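Local coordinates for protein cortical-lytic enzyme (Bacillus cereus, PDB 4S3J) that is an N-acetylglucosaminidase that probably cleaves partially degraded spore cortex peptidoglycan, recognising muramic delta-lactam, during germination, at residues K341-V346 / H380-E385; P293-P298 / A365-F370; F217-V222 / N231-N236. All blocks are in the same frame, centred on the assembly; numbering follows the deposited sequence.

Contact 1: residues K341-V346 / H380-E385; sequences KAVSSV and HEVWFE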
loop_
_atom_site.group_PDB
_atom_site.type_symbol
_atom_site.label_atom_id
_atom_site.label_comp_id
_atom_site.label_asym_id
_atom_site.label_seq_id
_atom_site.Cartn_x
_atom_site.Cartn_y
_atom_site.Cartn_z
ATOM N N LYS A 341 -8.632 4.506 16.295
ATOM C CA LYS A 341 -7.277 4.012 16.584
ATOM C C LYS A 341 -6.767 3.220 15.400
ATOM O O LYS A 341 -7.445 2.305 14.923
ATOM C CB LYS A 341 -7.299 3.139 17.832
ATOM C CG LYS A 341 -5.953 2.613 18.288
ATOM C CD LYS A 341 -6.088 1.903 19.631
ATOM C CE LYS A 341 -4.955 0.908 19.874
ATOM N NZ LYS A 341 -4.869 0.486 21.308
ATOM N N ALA A 342 -5.582 3.565 14.895
ATOM C CA ALA A 342 -5.011 2.817 13.779
ATOM C C ALA A 342 -4.510 1.495 14.277
ATOM O O ALA A 342 -3.897 1.417 15.351
ATOM C CB ALA A 342 -3.871 3.601 13.130
ATOM N N VAL A 343 -4.758 0.457 13.486
ATOM C CA VAL A 343 -4.298 -0.882 13.812
ATOM C C VAL A 343 -3.606 -1.549 12.631
ATOM O O VAL A 343 -4.025 -1.431 11.473
ATOM C CB VAL A 343 -5.480 -1.785 14.270
ATOM C CG1 VAL A 343 -6.007 -1.331 15.624
ATOM C CG2 VAL A 343 -6.594 -1.796 13.238
ATOM N N SER A 344 -2.573 -2.320 12.947
ATOM C CA SER A 344 -1.974 -3.222 11.975
ATOM C C SER A 344 -2.910 -4.411 11.702
ATOM O O SER A 344 -3.855 -4.640 12.451
ATOM C CB SER A 344 -0.636 -3.719 12.485
ATOM O OG SER A 344 -0.839 -4.622 13.554
ATOM N N SER A 345 -2.609 -5.187 10.668
ATOM C CA SER A 345 -3.413 -6.368 10.338
ATOM C C SER A 345 -3.347 -7.349 11.499
ATOM O O SER A 345 -4.368 -7.933 11.900
ATOM C CB SER A 345 -2.891 -6.971 9.024
ATOM O OG SER A 345 -3.688 -8.067 8.566
ATOM N N VAL A 346 -2.143 -7.526 12.043
ATOM C CA VAL A 346 -1.940 -8.456 13.165
ATOM C C VAL A 346 -2.704 -7.971 14.393
ATOM O O VAL A 346 -3.343 -8.771 15.094
ATOM C CB VAL A 346 -0.431 -8.613 13.458
ATOM C CG1 VAL A 346 -0.182 -9.363 14.745
ATOM C CG2 VAL A 346 0.268 -9.296 12.273
ATOM N N HIS A 380 -17.350 -1.404 19.451
ATOM C CA HIS A 380 -16.337 -0.994 18.475
ATOM C C HIS A 380 -16.632 -1.621 17.110
ATOM O O HIS A 380 -17.192 -2.724 17.030
ATOM C CB HIS A 380 -14.945 -1.443 18.904
ATOM C CG HIS A 380 -14.436 -0.829 20.175
ATOM N ND1 HIS A 380 -13.279 -0.079 20.227
ATOM C CD2 HIS A 380 -14.877 -0.925 21.453
ATOM C CE1 HIS A 380 -13.040 0.288 21.465
ATOM N NE2 HIS A 380 -14.000 -0.212 22.241
ATOM N N GLU A 381 -16.210 -0.937 16.051
ATOM C CA GLU A 381 -16.227 -1.487 14.693
ATOM C C GLU A 381 -14.844 -1.327 14.093
ATOM O O GLU A 381 -14.264 -0.239 14.153
ATOM C CB GLU A 381 -17.275 -0.787 13.824
ATOM C CG GLU A 381 -17.446 -1.390 12.462
ATOM C CD GLU A 381 -18.712 -0.957 11.791
ATOM O OE1 GLU A 381 -19.777 -0.943 12.450
ATOM O OE2 GLU A 381 -18.651 -0.629 10.599
ATOM N N VAL A 382 -14.331 -2.405 13.516
ATOM C CA VAL A 382 -13.008 -2.434 12.939
ATOM C C VAL A 382 -13.054 -2.784 11.466
ATOM O O VAL A 382 -13.688 -3.766 11.091
ATOM C CB VAL A 382 -12.117 -3.463 13.661
ATOM C CG1 VAL A 382 -10.733 -3.480 13.056
ATOM C CG2 VAL A 382 -12.059 -3.187 15.157
ATOM N N TRP A 383 -12.395 -1.973 10.630
ATOM C CA TRP A 383 -12.160 -2.289 9.214
ATOM C C TRP A 383 -10.647 -2.332 9.022
ATOM O O TRP A 383 -9.951 -1.497 9.583
ATOM C CB TRP A 383 -12.803 -1.248 8.287
ATOM C CG TRP A 383 -14.288 -1.343 8.271
ATOM C CD1 TRP A 383 -15.159 -0.791 9.164
ATOM C CD2 TRP A 383 -15.082 -2.063 7.324
ATOM N NE1 TRP A 383 -16.453 -1.119 8.829
ATOM C CE2 TRP A 383 -16.440 -1.886 7.696
ATOM C CE3 TRP A 383 -14.783 -2.827 6.190
ATOM C CZ2 TRP A 383 -17.487 -2.491 6.996
ATOM C CZ3 TRP A 383 -15.826 -3.392 5.482
ATOM C CH2 TRP A 383 -17.157 -3.222 5.884
ATOM N N PHE A 384 -10.137 -3.320 8.287
ATOM C CA PHE A 384 -8.691 -3.450 8.176
ATOM C C PHE A 384 -8.294 -4.117 6.857
ATOM O O PHE A 384 -9.103 -4.156 5.926
ATOM C CB PHE A 384 -8.124 -4.168 9.431
ATOM C CG PHE A 384 -8.473 -5.613 9.569
ATOM C CD1 PHE A 384 -9.757 -6.024 9.951
ATOM C CD2 PHE A 384 -7.489 -6.571 9.393
ATOM C CE1 PHE A 384 -10.051 -7.400 10.075
ATOM C CE2 PHE A 384 -7.786 -7.940 9.504
ATOM C CZ PHE A 384 -9.049 -8.344 9.882
ATOM N N GLU A 385 -7.041 -4.556 6.754
ATOM C CA GLU A 385 -6.523 -5.169 5.536
ATOM C C GLU A 385 -6.056 -6.577 5.853
ATOM O O GLU A 385 -5.426 -6.794 6.897
ATOM C CB GLU A 385 -5.361 -4.364 4.976
ATOM C CG GLU A 385 -5.673 -2.916 4.601
ATOM C CD GLU A 385 -6.552 -2.815 3.361
ATOM O OE1 GLU A 385 -6.462 -3.703 2.473
ATOM O OE2 GLU A 385 -7.354 -1.865 3.288
#

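Contact 2: residues P293-P298 / A365-F370; sequences PMAISP and AQAPHF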
loop_
_atom_site.group_PDB
_atom_site.type_symbol
_atom_site.label_atom_id
_atom_site.label_comp_id
_atom_site.label_asym_id
_atom_site.label_seq_id
_atom_site.Cartn_x
_atom_site.Cartn_y
_atom_site.Cartn_z
ATOM N N PRO A 293 -17.154 4.614 10.647
ATOM C CA PRO A 293 -16.516 3.358 10.230
ATOM C C PRO A 293 -16.965 2.870 8.858
ATOM O O PRO A 293 -18.161 2.862 8.528
ATOM C CB PRO A 293 -16.928 2.377 11.322
ATOM C CG PRO A 293 -18.172 2.980 11.941
ATOM C CD PRO A 293 -17.997 4.451 11.840
ATOM N N MET A 294 -15.977 2.460 8.067
ATOM C CA MET A 294 -16.190 1.873 6.746
ATOM C C MET A 294 -14.821 1.452 6.189
ATOM O O MET A 294 -13.782 1.815 6.750
ATOM C CB MET A 294 -16.877 2.855 5.791
ATOM C CG MET A 294 -16.042 4.044 5.494
ATOM S SD MET A 294 -16.902 5.243 4.421
ATOM C CE MET A 294 -18.253 5.732 5.490
ATOM N N ALA A 295 -14.828 0.691 5.095
ATOM C CA ALA A 295 -13.574 0.247 4.486
ATOM C C ALA A 295 -12.657 1.442 4.173
ATOM O O ALA A 295 -13.118 2.460 3.653
ATOM C CB ALA A 295 -13.837 -0.530 3.245
ATOM N N ILE A 296 -11.365 1.278 4.430
ATOM C CA ILE A 296 -10.395 2.357 4.220
ATOM C C ILE A 296 -10.147 2.592 2.721
ATOM O O ILE A 296 -10.023 3.741 2.285
ATOM C CB ILE A 296 -9.041 2.067 4.952
ATOM C CG1 ILE A 296 -9.161 2.248 6.475
ATOM C CG2 ILE A 296 -7.945 3.029 4.513
ATOM C CD1 ILE A 296 -9.983 1.269 7.155
ATOM N N SER A 297 -10.055 1.523 1.939
ATOM C CA SER A 297 -9.783 1.636 0.506
ATOM C C SER A 297 -10.655 0.672 -0.313
ATOM O O SER A 297 -10.163 -0.308 -0.906
ATOM C CB SER A 297 -8.293 1.395 0.249
ATOM O OG SER A 297 -7.863 0.152 0.778
ATOM N N PRO A 298 -11.981 0.915 -0.335
ATOM C CA PRO A 298 -12.925 0.032 -1.033
ATOM C C PRO A 298 -12.544 -0.105 -2.510
ATOM O O PRO A 298 -12.179 0.894 -3.118
ATOM C CB PRO A 298 -14.266 0.745 -0.854
ATOM C CG PRO A 298 -13.898 2.172 -0.628
ATOM C CD PRO A 298 -12.640 2.128 0.176
ATOM N N ALA A 365 -16.898 -4.119 -0.981
ATOM C CA ALA A 365 -15.724 -3.319 -0.694
ATOM C C ALA A 365 -14.427 -4.087 -0.886
ATOM O O ALA A 365 -13.388 -3.473 -1.131
ATOM C CB ALA A 365 -15.793 -2.786 0.738
ATOM N N GLN A 366 -14.495 -5.414 -0.756
ATOM C CA GLN A 366 -13.336 -6.309 -0.629
ATOM C C GLN A 366 -12.487 -5.883 0.566
ATOM O O GLN A 366 -11.417 -5.300 0.416
ATOM C CB GLN A 366 -12.507 -6.365 -1.934
ATOM C CG GLN A 366 -13.213 -7.108 -3.090
ATOM C CD GLN A 366 -13.237 -8.614 -2.902
ATOM O OE1 GLN A 366 -12.236 -9.220 -2.513
ATOM N NE2 GLN A 366 -14.373 -9.228 -3.200
ATOM N N ALA A 367 -13.022 -6.138 1.764
ATOM C CA ALA A 367 -12.345 -5.795 3.007
ATOM C C ALA A 367 -12.896 -6.567 4.201
ATOM O O ALA A 367 -14.114 -6.808 4.283
ATOM C CB ALA A 367 -12.463 -4.324 3.279
ATOM N N PRO A 368 -12.003 -6.956 5.121
ATOM C CA PRO A 368 -12.425 -7.619 6.358
ATOM C C PRO A 368 -12.858 -6.615 7.412
ATOM O O PRO A 368 -12.376 -5.479 7.436
ATOM C CB PRO A 368 -11.169 -8.356 6.797
ATOM C CG PRO A 368 -10.052 -7.443 6.325
ATOM C CD PRO A 368 -10.527 -6.903 5.004
ATOM N N HIS A 369 -13.732 -7.051 8.307
ATOM C CA HIS A 369 -14.280 -6.195 9.350
ATOM C C HIS A 369 -14.944 -7.007 10.440
ATOM O O HIS A 369 -15.268 -8.165 10.254
ATOM C CB HIS A 369 -15.287 -5.218 8.754
ATOM C CG HIS A 369 -16.472 -5.876 8.127
ATOM N ND1 HIS A 369 -17.722 -5.871 8.717
ATOM C CD2 HIS A 369 -16.599 -6.581 6.976
ATOM C CE1 HIS A 369 -18.568 -6.533 7.947
ATOM N NE2 HIS A 369 -17.918 -6.964 6.882
ATOM N N PHE A 370 -15.158 -6.377 11.590
ATOM C CA PHE A 370 -15.886 -7.007 12.685
ATOM C C PHE A 370 -16.314 -5.966 13.704
ATOM O O PHE A 370 -15.847 -4.815 13.675
ATOM C CB PHE A 370 -15.064 -8.110 13.380
ATOM C CG PHE A 370 -13.745 -7.654 13.923
ATOM C CD1 PHE A 370 -12.604 -7.670 13.121
ATOM C CD2 PHE A 370 -13.626 -7.207 15.237
ATOM C CE1 PHE A 370 -11.393 -7.242 13.603
ATOM C CE2 PHE A 370 -12.416 -6.789 15.723
ATOM C CZ PHE A 370 -11.299 -6.796 14.914
HETATM O O HOH W 1 -10.668 -2.705 0.424
#

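Contact 3: residues F217-V222 / N231-N236; sequences FDFESV and NRFLRN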
loop_
_atom_site.group_PDB
_atom_site.type_symbol
_atom_site.label_atom_id
_atom_site.label_comp_id
_atom_site.label_asym_id
_atom_site.label_seq_id
_atom_site.Cartn_x
_atom_site.Cartn_y
_atom_site.Cartn_z
ATOM N N PHE A 217 8.132 14.867 -4.717
ATOM C CA PHE A 217 7.406 15.967 -4.102
ATOM C C PHE A 217 6.031 15.550 -3.620
ATOM O O PHE A 217 5.183 15.041 -4.391
ATOM C CB PHE A 217 7.288 17.137 -5.073
ATOM C CG PHE A 217 8.600 17.735 -5.419
ATOM C CD1 PHE A 217 9.215 18.613 -4.545
ATOM C CD2 PHE A 217 9.230 17.429 -6.612
ATOM C CE1 PHE A 217 10.433 19.159 -4.839
ATOM C CE2 PHE A 217 10.460 17.984 -6.920
ATOM C CZ PHE A 217 11.060 18.853 -6.029
ATOM N N ASP A 218 5.858 15.671 -2.312
ATOM C CA ASP A 218 4.557 15.531 -1.697
ATOM C C ASP A 218 4.119 16.915 -1.244
ATOM O O ASP A 218 4.259 17.269 -0.074
ATOM C CB ASP A 218 4.591 14.553 -0.532
ATOM C CG ASP A 218 3.227 14.375 0.108
ATOM O OD1 ASP A 218 2.219 14.756 -0.534
ATOM O OD2 ASP A 218 3.160 13.834 1.229
ATOM N N PHE A 219 3.645 17.707 -2.200
ATOM C CA PHE A 219 3.084 19.031 -1.929
ATOM C C PHE A 219 1.561 18.899 -1.886
ATOM O O PHE A 219 0.932 18.487 -2.883
ATOM C CB PHE A 219 3.493 20.051 -3.010
ATOM C CG PHE A 219 4.939 20.514 -2.940
ATOM C CD1 PHE A 219 5.770 20.172 -1.886
ATOM C CD2 PHE A 219 5.452 21.331 -3.941
ATOM C CE1 PHE A 219 7.078 20.627 -1.834
ATOM C CE2 PHE A 219 6.757 21.783 -3.889
ATOM C CZ PHE A 219 7.567 21.432 -2.828
ATOM N N GLU A 220 0.971 19.177 -0.732
ATOM C CA GLU A 220 -0.481 19.125 -0.557
ATOM C C GLU A 220 -0.997 20.450 0.010
ATOM O O GLU A 220 -0.223 21.245 0.525
ATOM C CB GLU A 220 -0.870 17.957 0.346
ATOM C CG GLU A 220 -0.442 16.624 -0.241
ATOM C CD GLU A 220 -0.818 15.448 0.619
ATOM O OE1 GLU A 220 -1.944 15.433 1.165
ATOM O OE2 GLU A 220 0.034 14.543 0.776
ATOM N N SER A 221 -2.305 20.671 -0.104
ATOM C CA SER A 221 -2.928 21.949 0.261
ATOM C C SER A 221 -2.271 23.102 -0.471
ATOM O O SER A 221 -2.066 24.184 0.094
ATOM C CB SER A 221 -2.859 22.190 1.771
ATOM O OG SER A 221 -3.529 21.169 2.471
ATOM N N VAL A 222 -1.918 22.852 -1.724
ATOM C CA VAL A 222 -1.392 23.894 -2.593
ATOM C C VAL A 222 -2.554 24.767 -3.066
ATOM O O VAL A 222 -3.601 24.258 -3.437
ATOM C CB VAL A 222 -0.644 23.271 -3.782
ATOM C CG1 VAL A 222 -0.164 24.323 -4.784
ATOM C CG2 VAL A 222 0.514 22.418 -3.288
ATOM N N ASN A 231 3.242 23.076 -11.891
ATOM C CA ASN A 231 3.648 22.429 -13.144
ATOM C C ASN A 231 4.983 22.965 -13.645
ATOM O O ASN A 231 5.864 22.194 -14.013
ATOM C CB ASN A 231 2.584 22.595 -14.237
ATOM C CG ASN A 231 1.287 21.913 -13.900
ATOM O OD1 ASN A 231 1.260 20.965 -13.111
ATOM N ND2 ASN A 231 0.195 22.377 -14.505
ATOM N N ARG A 232 5.155 24.288 -13.632
ATOM C CA ARG A 232 6.415 24.882 -14.082
ATOM C C ARG A 232 7.573 24.489 -13.187
ATOM O O ARG A 232 8.672 24.239 -13.668
ATOM C CB ARG A 232 6.337 26.409 -14.140
ATOM C CG ARG A 232 5.415 26.988 -15.176
ATOM C CD ARG A 232 5.760 28.447 -15.400
ATOM N NE ARG A 232 5.549 29.238 -14.186
ATOM C CZ ARG A 232 4.396 29.810 -13.851
ATOM N NH1 ARG A 232 3.339 29.696 -14.650
ATOM N NH2 ARG A 232 4.299 30.507 -12.722
ATOM N N PHE A 233 7.346 24.461 -11.875
ATOM C CA PHE A 233 8.388 24.009 -10.971
ATOM C C PHE A 233 8.809 22.578 -11.311
ATOM O O PHE A 233 9.999 22.277 -11.375
ATOM C CB PHE A 233 7.914 24.095 -9.513
ATOM C CG PHE A 233 8.828 23.415 -8.539
ATOM C CD1 PHE A 233 10.087 23.923 -8.278
ATOM C CD2 PHE A 233 8.417 22.272 -7.861
ATOM C CE1 PHE A 233 10.929 23.306 -7.372
ATOM C CE2 PHE A 233 9.257 21.653 -6.947
ATOM C CZ PHE A 233 10.510 22.170 -6.705
ATOM N N LEU A 234 7.843 21.695 -11.534
ATOM C CA LEU A 234 8.177 20.311 -11.834
ATOM C C LEU A 234 8.957 20.224 -13.143
ATOM O O LEU A 234 9.936 19.473 -13.217
ATOM C CB LEU A 234 6.916 19.451 -11.884
ATOM C CG LEU A 234 6.219 19.255 -10.525
ATOM C CD1 LEU A 234 4.886 18.600 -10.777
ATOM C CD2 LEU A 234 7.063 18.427 -9.545
ATOM N N ARG A 235 8.598 21.038 -14.144
ATOM C CA ARG A 235 9.369 21.045 -15.376
ATOM C C ARG A 235 10.782 21.529 -15.096
ATOM O O ARG A 235 11.738 20.981 -15.621
ATOM C CB ARG A 235 8.730 21.927 -16.465
ATOM C CG ARG A 235 7.317 21.536 -16.853
ATOM C CD ARG A 235 6.724 22.401 -17.967
ATOM N NE ARG A 235 5.321 22.042 -18.175
ATOM C CZ ARG A 235 4.276 22.791 -17.831
ATOM N NH1 ARG A 235 4.445 23.997 -17.294
ATOM N NH2 ARG A 235 3.045 22.337 -18.045
ATOM N N ASN A 236 10.923 22.556 -14.256
ATOM C CA ASN A 236 12.253 23.087 -13.965
ATOM C C ASN A 236 13.146 22.056 -13.282
ATOM O O ASN A 236 14.326 21.949 -13.596
ATOM C CB ASN A 236 12.162 24.333 -13.090
ATOM C CG ASN A 236 11.608 25.542 -13.838
ATOM O OD1 ASN A 236 11.573 25.574 -15.073
ATOM N ND2 ASN A 236 11.156 26.539 -13.083
#

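Contact 1: residues K341-V346 / H380-E385
Ser345 OG donates a hydrogen bond to the backbone Glu385 O at 2.7 Å. The hydroxyl lies in the carbonyl plane with a C=O...O angle of 157°. This bond ties the first turn of helix 345-354 to the chain just beyond strand 379-383. Ser345 holds OG anti to its own nitrogen (chi1 -175°), which places the hydroxyl beside the carbonyl carbon, within reach of Glu385 O. The same hydroxyl meets the Phe384 ring at its edge, close to the ring plane, with Ser345 OG 4.2 Å from Phe384 CD2. The ring gets there because Phe384 CG stands between the backbone N and the carbonyl carbon (chi1 69°). Farther back along the two segments the contact is purely apolar and looser: one methyl of each valine meets the other, Val343 CG2 lying 4.5 Å from Val382 CG1. The carboxylate of Glu385 is held on another side, by Asn323 and Ser389, so this residue meets the helix start through its main chain. One residue ahead of the helix, Ser344 caps it by bonding to the backbone N of Ala347. In sequence both segments lie between barrel strand 318-330 and helix 387-400, consistent with the alpha+beta insertion common in family 18 enzymes. Strands 341-343 and 379-383 both pair antiparallel with strand 318-330, and Phe384 touches Pro368 and Phe370 of strand 367-373 and Ala348 of helix 345-354.

Contact 2: residues P293-P298 / A365-F370
A G1 beta bulge, in which Gln366 and Ala367 both face Asp362, forms one side of this contact in the glycosyl hydrolase family 18 domain. It lies at the turn between the antiparallel strands 360-362 and 367-373. Against it rests the irregular segment 293-298, which leads into helix 299-312. The packing is made by small groups. The methyl of Ala295 is directed at segment 365-370 and touches the methyls of Ala365, just before the bulge, and Ala367, within it, with Ala295 CB 3.9 Å from Ala365 CB and 4.0 Å from Ala367 CB. Ala365 is shared in turn, since its CB also lies 4.2 Å from Pro298 CB on the proline ring. The backbones come close here: the CA atoms of Pro298 and Ala365 are 4.4 Å apart. Pro298 stands at the N-cap position of the helix, and Ala365 is joined to that helix by a backbone hydrogen bond with Ile299. Gln366 turns its amide away from the contact, where OE1 is bound by Ser392 and Tyr361. Ser297 likewise spends its hydroxyl on Asn323, while its carbonyl oxygen also accepts from Lys393. Between the segments a water bridges two main-chain carbonyls, 2.8 Å from Ser297 O and 2.7 Å from Gln366 O, with more acceptors around it than its protons can serve at once. Beside it, the CA-H of Pro298 points at the carbonyl of Ala365, Pro298 CA lying 3.5 Å from Ala365 O with an angle of 140° at the hydrogen.

Contact 3: residues F217-V222 / N231-N236
Phe233 drives the edge of its ring into one face of Phe217, a T-shaped pair with ring centroids 4.9 Å apart and planes at 73°. The touching edge is CE2 and CZ: Phe233 CE2 stands over the Phe217 face, displaced toward the rim, and Phe233 CZ is 3.4 Å from Phe217 CZ. The two side chains come from opposite directions, one from the strand and one from the helix. On the helix, Phe233 CG is anti to the backbone N (chi1 169°), which extends the ring toward the strand. Leu234, next along the helix, adds a second apolar touch as it slides past Phe217, placing its CD2 methyl 3.8 Å from Phe217 CD2. Phe219, two residues beyond Phe217, crosses Phe233 at about a right angle, Phe219 CE2 lying 4.0 Å from Phe233 CE2. Phe233 therefore meets both phenylalanines through CE2, and the contact is hydrophobic throughout. The intervening Asp218 and the following Glu220, the probable proton donor, belong to the acidic DxE end of the family 18 signature; Asp218 OD1 and Glu220 OE2 are 2.6 Å apart. The phenylalanines thus pack the end of strand 214-218 and the loop that follows, which bears Glu220, against helix 227-240 in the beta-alpha-beta unit that runs on to strand 246-251. Around them, Ile203 of helix 193-210 lies on Phe217, Ile200 of that helix and Leu190 of helix 183-191 lie on Phe233, and Leu234 also reaches Thr249 of strand 246-251.

How the contacts relate
All three contacts lie in the family 18 TIM-barrel domain. Contact 3 comes first along the chain and closes before the others open. Contacts 1 and 2 interleave, their segments alternating in sequence, with centres about 10 Å apart. They meet where strands 367-373 and 379-383 run side by side: Val382 N to Phe370 O, 2.9 Å, and Phe384 N to Pro368 O, 3.2 Å, are probable hydrogen bonds. Contact 1 holds together the part inserted between strand 318-330 and helix 387-400, and contact 2 joins that part to the loop before helix 299-312. Contact 3, its centre about 33 and 32 Å from theirs, lies in the barrel wall beside the probable proton donor.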